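Local atomic coordinates of glycoside hydrolase family 31 (Trueperella pyogenes, PDB entry 5I0F), a protein that degrades cycloalternan as a family 31 glycoside hydrolase, probably cleaving its glucosidic bonds by way of a covalent glycosyl-enzyme intermediate. Residues A[2-7]-A[105-110]; A[12-17]-A[69-74]; A[31-36]-A[93-98]. All coordinates share one frame; numbering follows the deposited sequence.

Interaction 1. Residues A[2-7]-A[105-110]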
# COMPACT_ATOMS: atom_id res chain seq x y z
N ILE A 2 22.03 5.57 27.90
CA ILE A 2 21.58 6.65 27.02
C ILE A 2 21.46 6.09 25.61
O ILE A 2 22.36 5.40 25.13
CB ILE A 2 22.58 7.83 27.01
CG1 ILE A 2 22.75 8.40 28.43
CG2 ILE A 2 22.13 8.91 26.03
CD1 ILE A 2 23.85 9.45 28.56
N THR A 3 20.33 6.37 24.96
CA THR A 3 20.12 5.99 23.57
C THR A 3 20.03 7.23 22.69
O THR A 3 19.23 8.14 22.93
CB THR A 3 18.84 5.14 23.41
OG1 THR A 3 18.97 3.97 24.22
CG2 THR A 3 18.61 4.71 21.96
N HIS A 4 20.87 7.26 21.66
CA HIS A 4 20.76 8.24 20.60
C HIS A 4 20.99 7.53 19.29
O HIS A 4 21.98 6.84 19.13
CB HIS A 4 21.78 9.35 20.78
CG HIS A 4 21.80 10.33 19.64
ND1 HIS A 4 20.85 11.32 19.50
CD2 HIS A 4 22.63 10.45 18.58
CE1 HIS A 4 21.12 12.03 18.42
NE2 HIS A 4 22.20 11.53 17.85
N ARG A 5 20.03 7.66 18.38
CA ARG A 5 20.15 7.15 17.01
C ARG A 5 19.89 8.35 16.11
O ARG A 5 18.78 8.86 16.09
CB ARG A 5 19.07 6.11 16.73
CG ARG A 5 19.21 4.79 17.49
CD ARG A 5 18.06 3.85 17.13
NE ARG A 5 16.77 4.34 17.62
CZ ARG A 5 15.61 3.70 17.50
NH1 ARG A 5 15.53 2.52 16.89
NH2 ARG A 5 14.50 4.25 18.00
N PRO A 6 20.91 8.82 15.37
CA PRO A 6 20.76 10.04 14.58
C PRO A 6 19.51 10.08 13.68
O PRO A 6 18.91 11.13 13.51
CB PRO A 6 22.02 10.03 13.71
CG PRO A 6 23.03 9.32 14.52
CD PRO A 6 22.27 8.24 15.22
N ARG A 7 19.13 8.94 13.11
CA ARG A 7 17.94 8.87 12.25
C ARG A 7 16.68 8.40 12.96
O ARG A 7 15.60 8.39 12.36
CB ARG A 7 18.22 8.00 11.03
CG ARG A 7 19.20 8.61 10.03
CD ARG A 7 19.56 7.61 8.94
NE ARG A 7 20.79 6.94 9.32
CZ ARG A 7 20.93 5.70 9.81
NH1 ARG A 7 19.89 4.90 9.97
NH2 ARG A 7 22.13 5.27 10.12
N ALA A 105 31.92 18.48 13.40
CA ALA A 105 32.03 18.35 14.85
C ALA A 105 31.78 16.92 15.27
O ALA A 105 31.46 16.05 14.45
CB ALA A 105 31.02 19.28 15.52
N THR A 106 31.93 16.69 16.56
CA THR A 106 31.52 15.45 17.17
C THR A 106 30.67 15.82 18.39
O THR A 106 30.82 16.91 18.94
CB THR A 106 32.77 14.59 17.50
OG1 THR A 106 32.34 13.28 17.88
CG2 THR A 106 33.56 15.17 18.62
N TYR A 107 29.78 14.93 18.81
CA TYR A 107 28.99 15.20 20.03
C TYR A 107 28.77 13.94 20.83
O TYR A 107 28.86 12.83 20.32
CB TYR A 107 27.65 15.91 19.72
CG TYR A 107 26.70 15.12 18.84
CD1 TYR A 107 26.81 15.16 17.46
CD2 TYR A 107 25.70 14.32 19.40
CE1 TYR A 107 25.96 14.41 16.65
CE2 TYR A 107 24.84 13.57 18.60
CZ TYR A 107 24.96 13.62 17.22
OH TYR A 107 24.13 12.86 16.42
N TYR A 108 28.52 14.13 22.13
CA TYR A 108 28.18 13.05 23.03
C TYR A 108 27.28 13.56 24.14
O TYR A 108 27.15 14.77 24.33
CB TYR A 108 29.44 12.37 23.57
CG TYR A 108 30.26 13.18 24.56
CD1 TYR A 108 30.00 13.12 25.92
CD2 TYR A 108 31.33 13.99 24.13
CE1 TYR A 108 30.76 13.85 26.84
CE2 TYR A 108 32.08 14.72 25.03
CZ TYR A 108 31.79 14.64 26.38
OH TYR A 108 32.51 15.36 27.28
N PHE A 109 26.67 12.63 24.86
CA PHE A 109 25.73 12.96 25.92
C PHE A 109 26.24 12.48 27.26
O PHE A 109 26.93 11.47 27.32
CB PHE A 109 24.38 12.31 25.63
CG PHE A 109 23.80 12.72 24.32
CD1 PHE A 109 23.05 13.89 24.21
CD2 PHE A 109 24.01 11.95 23.18
CE1 PHE A 109 22.50 14.27 22.99
CE2 PHE A 109 23.49 12.33 21.96
CZ PHE A 109 22.73 13.49 21.87
N GLU A 110 25.87 13.20 28.31
CA GLU A 110 26.20 12.84 29.66
C GLU A 110 24.97 13.03 30.54
O GLU A 110 24.39 14.12 30.58
CB GLU A 110 27.36 13.71 30.12
CG GLU A 110 28.12 13.18 31.30
CD GLU A 110 29.12 14.19 31.81
OE1 GLU A 110 30.29 14.12 31.41
OE2 GLU A 110 28.71 15.09 32.57
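Tyr107 and Phe109 of strand 105-113 meet His4 in a buried aromatic cluster of the N-terminal antiparallel beta domain, where the two segments touch through side chains and exchange no backbone hydrogen bond. Tyr107 comes first along the strand. Its CG lies between the backbone N and the carbonyl carbon (chi1 62°), and the ring reaches across to the imidazole with the planes at 85°, in an offset edge-to-face pair. The offset carries the phenol oxygen to the rim of the imidazole, close to its plane, where Tyr107 OH and His4 NE2 are hydrogen-bonded at 2.7 Å. Histidine suits this place because its other nitrogen, ND1, is bonded to Gly34 O: both polar ring atoms are satisfied inside the domain, and the two bonds fix the ring's rotation. Pro6 CG adds a looser touch to the hydroxyl.

Two residues on, Phe109 brings a wholly apolar ring to one face of the same imidazole, the planes inclined at 46°. Its CE2 lies 3.5 Å from His4 CG, toward the rim of that face, and its CZ nears ND1. Ile2 packs at the base of Phe109, its CG2 4.1 Å from Phe109 CB. Glu110, whose carboxylate forms a salt bridge with Arg45, presents mainly its backbone here: Ile2 CD1 stands 4.2 Å from Glu110 C and 3.9 Å from Phe109 O.

Interaction 2. Residues A[12-17]-A[69-74]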
# COMPACT_ATOMS: atom_id res chain seq x y z
N PRO A 12 8.60 6.86 8.31
CA PRO A 12 8.82 7.90 7.27
C PRO A 12 8.19 9.27 7.51
O PRO A 12 8.56 10.23 6.84
CB PRO A 12 8.27 7.25 6.00
CG PRO A 12 7.40 6.13 6.45
CD PRO A 12 8.00 5.64 7.75
N TYR A 13 7.20 9.35 8.40
CA TYR A 13 6.50 10.59 8.68
C TYR A 13 6.54 11.06 10.14
O TYR A 13 5.83 11.98 10.50
CB TYR A 13 5.05 10.44 8.22
CG TYR A 13 4.89 10.12 6.75
CD1 TYR A 13 5.11 11.10 5.76
CD2 TYR A 13 4.48 8.85 6.33
CE1 TYR A 13 4.95 10.80 4.41
CE2 TYR A 13 4.31 8.55 4.99
CZ TYR A 13 4.56 9.52 4.02
OH TYR A 13 4.37 9.16 2.69
N ALA A 14 7.37 10.44 10.98
CA ALA A 14 7.39 10.78 12.40
C ALA A 14 8.81 10.69 12.92
O ALA A 14 9.65 9.95 12.38
CB ALA A 14 6.49 9.86 13.20
N ARG A 15 9.07 11.49 13.95
CA ARG A 15 10.35 11.49 14.64
C ARG A 15 10.20 10.80 15.99
O ARG A 15 9.17 10.96 16.66
CB ARG A 15 10.84 12.92 14.86
CG ARG A 15 10.86 13.76 13.59
CD ARG A 15 10.89 15.25 13.91
NE ARG A 15 9.71 15.68 14.65
CZ ARG A 15 9.66 16.71 15.51
NH1 ARG A 15 8.50 16.99 16.11
NH2 ARG A 15 10.75 17.45 15.79
N SER A 16 11.22 10.04 16.38
CA SER A 16 11.34 9.51 17.74
C SER A 16 12.07 10.51 18.64
O SER A 16 12.61 11.52 18.18
CB SER A 16 12.04 8.14 17.73
OG SER A 16 13.19 8.12 16.91
N LEU A 17 12.09 10.23 19.94
CA LEU A 17 12.69 11.14 20.92
C LEU A 17 14.22 11.08 21.01
O LEU A 17 14.83 11.86 21.76
CB LEU A 17 12.09 10.86 22.31
CG LEU A 17 10.61 11.16 22.44
CD1 LEU A 17 10.07 10.66 23.78
CD2 LEU A 17 10.34 12.65 22.29
N ALA A 69 3.88 11.20 18.63
CA ALA A 69 3.34 10.15 19.52
C ALA A 69 2.24 9.33 18.86
O ALA A 69 2.25 8.10 18.93
CB ALA A 69 2.80 10.77 20.81
N ALA A 70 1.30 10.03 18.21
CA ALA A 70 0.18 9.38 17.53
C ALA A 70 0.67 8.45 16.42
O ALA A 70 0.28 7.28 16.37
CB ALA A 70 -0.78 10.41 16.96
N LEU A 71 1.52 8.99 15.55
CA LEU A 71 2.02 8.24 14.40
C LEU A 71 2.80 6.99 14.80
O LEU A 71 2.63 5.94 14.20
CB LEU A 71 2.85 9.13 13.48
CG LEU A 71 2.05 10.09 12.58
CD1 LEU A 71 2.96 11.08 11.88
CD2 LEU A 71 1.23 9.35 11.54
N LEU A 72 3.65 7.08 15.83
CA LEU A 72 4.44 5.92 16.26
C LEU A 72 3.56 4.77 16.81
O LEU A 72 3.94 3.62 16.68
CB LEU A 72 5.55 6.32 17.24
CG LEU A 72 6.59 7.32 16.72
CD1 LEU A 72 7.57 7.74 17.81
CD2 LEU A 72 7.36 6.74 15.54
N ALA A 73 2.39 5.09 17.37
CA ALA A 73 1.39 4.06 17.72
C ALA A 73 0.46 3.61 16.57
O ALA A 73 -0.54 2.95 16.82
CB ALA A 73 0.54 4.55 18.89
N GLY A 74 0.78 3.95 15.32
CA GLY A 74 -0.06 3.56 14.17
C GLY A 74 -1.09 4.55 13.68
O GLY A 74 -1.87 4.24 12.77
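Ala14 meets both leucines at the end of helix 66-72, and the contact is mainly apolar. Its single methyl lets the loop come close: Ala14 CB is 3.7 Å from Leu71 CB, and also touches Leu72 CD2 at 4.0 Å. The leucines diverge from there, Leu71 branching toward Tyr13 and Leu72 toward Ser16.

A second group of contacts sets methyls against the polar backbone of the loop. Leu71 CD1 lies 3.3 Å from Tyr13 O, and Leu72 CD1 rests 3.8 Å from Arg15 O, with Ser16 CA a little farther off. Leu72 gets there with CG anti to its own carbonyl carbon (chi1 -60°).

Just past the leucines the helix closes in a Schellman motif. Gly74 N bonds to Leu71 O at 2.9 Å and Gly75 N turns back to Ala70 O, while Gly74 takes a positive phi of 95°, easy for a residue without a side chain. The chain then runs on to Glu76 and Leu79, which bind a calcium ion, and to His78 of the glycan pocket.

The polar ends of the loop are held elsewhere: Tyr13 OH by Asp193, Ser16 OG by Asp18, and the Arg15 guanidinium by a salt bridge to Asp68, in the same helix as the leucines.

Interaction 3. Residues A[31-36]-A[93-98]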
# COMPACT_ATOMS: atom_id res chain seq x y z
N LEU A 31 18.86 22.81 14.31
CA LEU A 31 19.08 21.38 14.52
C LEU A 31 18.57 21.05 15.91
O LEU A 31 19.08 21.58 16.89
CB LEU A 31 20.56 21.04 14.42
CG LEU A 31 20.91 19.55 14.58
CD1 LEU A 31 20.18 18.71 13.53
CD2 LEU A 31 22.41 19.29 14.55
N THR A 32 17.57 20.16 15.99
CA THR A 32 17.05 19.64 17.26
C THR A 32 17.75 18.33 17.57
O THR A 32 17.84 17.46 16.70
CB THR A 32 15.53 19.41 17.18
OG1 THR A 32 14.90 20.65 16.86
CG2 THR A 32 14.96 18.92 18.49
N ILE A 33 18.24 18.19 18.80
CA ILE A 33 19.00 17.02 19.23
C ILE A 33 18.25 16.32 20.35
O ILE A 33 18.04 16.91 21.41
CB ILE A 33 20.39 17.44 19.73
CG1 ILE A 33 21.16 18.17 18.63
CG2 ILE A 33 21.19 16.21 20.18
CD1 ILE A 33 22.41 18.85 19.09
N GLY A 34 17.88 15.06 20.11
CA GLY A 34 17.18 14.22 21.08
C GLY A 34 17.98 13.01 21.56
O GLY A 34 18.77 12.44 20.82
N ALA A 35 17.76 12.64 22.82
CA ALA A 35 18.31 11.40 23.40
C ALA A 35 17.34 10.91 24.45
O ALA A 35 16.58 11.70 25.01
CB ALA A 35 19.69 11.65 24.00
N THR A 36 17.35 9.60 24.71
CA THR A 36 16.56 9.03 25.78
C THR A 36 17.48 8.31 26.78
O THR A 36 18.60 7.90 26.45
CB THR A 36 15.51 8.03 25.27
OG1 THR A 36 16.16 6.92 24.66
CG2 THR A 36 14.57 8.69 24.26
N TRP A 93 14.89 13.58 26.32
CA TRP A 93 15.57 14.84 26.60
C TRP A 93 15.88 15.52 25.28
O TRP A 93 16.10 14.83 24.28
CB TRP A 93 16.87 14.56 27.34
CG TRP A 93 16.65 14.01 28.71
CD1 TRP A 93 16.45 12.69 29.06
CD2 TRP A 93 16.65 14.75 29.93
NE1 TRP A 93 16.32 12.58 30.41
CE2 TRP A 93 16.44 13.83 30.98
CE3 TRP A 93 16.82 16.11 30.24
CZ2 TRP A 93 16.38 14.22 32.31
CZ3 TRP A 93 16.75 16.50 31.57
CH2 TRP A 93 16.53 15.57 32.58
N GLN A 94 15.92 16.85 25.27
CA GLN A 94 16.06 17.61 24.04
C GLN A 94 16.78 18.94 24.24
O GLN A 94 16.66 19.58 25.28
CB GLN A 94 14.67 17.85 23.43
CG GLN A 94 14.68 18.45 22.04
CD GLN A 94 13.30 18.83 21.56
OE1 GLN A 94 12.57 18.00 21.03
NE2 GLN A 94 12.93 20.10 21.74
N THR A 95 17.54 19.32 23.22
CA THR A 95 18.08 20.66 23.09
C THR A 95 18.04 21.00 21.61
O THR A 95 17.67 20.16 20.79
CB THR A 95 19.52 20.76 23.66
OG1 THR A 95 19.94 22.13 23.67
CG2 THR A 95 20.53 19.91 22.85
N SER A 96 18.40 22.23 21.25
CA SER A 96 18.55 22.61 19.85
C SER A 96 19.65 23.64 19.62
O SER A 96 20.12 24.29 20.56
CB SER A 96 17.23 23.09 19.26
OG SER A 96 16.72 24.19 20.00
N ILE A 97 20.08 23.72 18.37
CA ILE A 97 21.03 24.72 17.90
C ILE A 97 20.27 25.51 16.83
O ILE A 97 19.95 24.94 15.80
CB ILE A 97 22.29 24.07 17.29
CG1 ILE A 97 22.97 23.15 18.31
CG2 ILE A 97 23.26 25.16 16.81
CD1 ILE A 97 24.08 22.29 17.74
N PRO A 98 19.94 26.80 17.09
CA PRO A 98 19.06 27.55 16.16
C PRO A 98 19.62 27.85 14.76
O PRO A 98 18.83 28.03 13.82
CB PRO A 98 18.80 28.87 16.92
CG PRO A 98 19.92 28.98 17.89
CD PRO A 98 20.27 27.58 18.29
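Gln94 crosses over the methyl of Thr32 on two antiparallel strands joined by six backbone hydrogen bonds. Its CB sits 4.0 Å from Ile33 O. With CG swung anti to the backbone N (chi1 -172°) and the chain extended beyond it, the glutamine passes obliquely over the threonine: CG is 3.6 Å from Thr32 CG2, and CD 3.5 Å from the same methyl. At the tip, OE1 and NE2 remain near Thr32 CG2, at 3.6 and 4.0 Å. A beta-branched residue suits this place, offering a methyl to the glutamine while OG1 leans toward Ser96 CB. Gly34 pairs with Gln94 and brings only backbone, its CA lying near Trp93 O.

The reverse face is largely apolar, with Leu31, Ile33 and Ala35 on one strand and Trp93, Thr95 and Ile97 on the other. Ile33 CD1 meets Ile97 CD1 at 4.1 Å, and the Thr95 methyl packs on Ile33 CB. The bonds begin and end in hydrogen-bonded pairs, Leu31 with Ile97 and Ala35 with Trp93; Trp93 N lies 2.8 Å from Ala35 O, nearly along the C=O axis.

In the antiparallel sheet of the N-terminal domain, strand 91-97 runs between 31-37 and 54-62, strands 2-3 and 20-21 pair with 31-37, and Phe109 of strand 105-113 packs on Ile33 and Ala35.

In the fold
All three contacts belong to the N-terminal domain. Interactions 1 and 3 share its antiparallel sheet, their centres about 10 Å apart: strand 2-3 pairs with strand 31-37, and the bond between His4 and Gly34 joins the two contacts. Interaction 2 lies about 20 Å from interaction 1 and about 17 Å from interaction 3, nearer the centre of the chain. Along the chain, the segments of interaction 1 enclose both others, while those of interactions 2 and 3 alternate. The first strand thus packs against strands that come much later in the domain, and interaction 2 packs the loop of residues 12-17 on the helix that leads into the calcium-binding and glycan-lining residues 76-79.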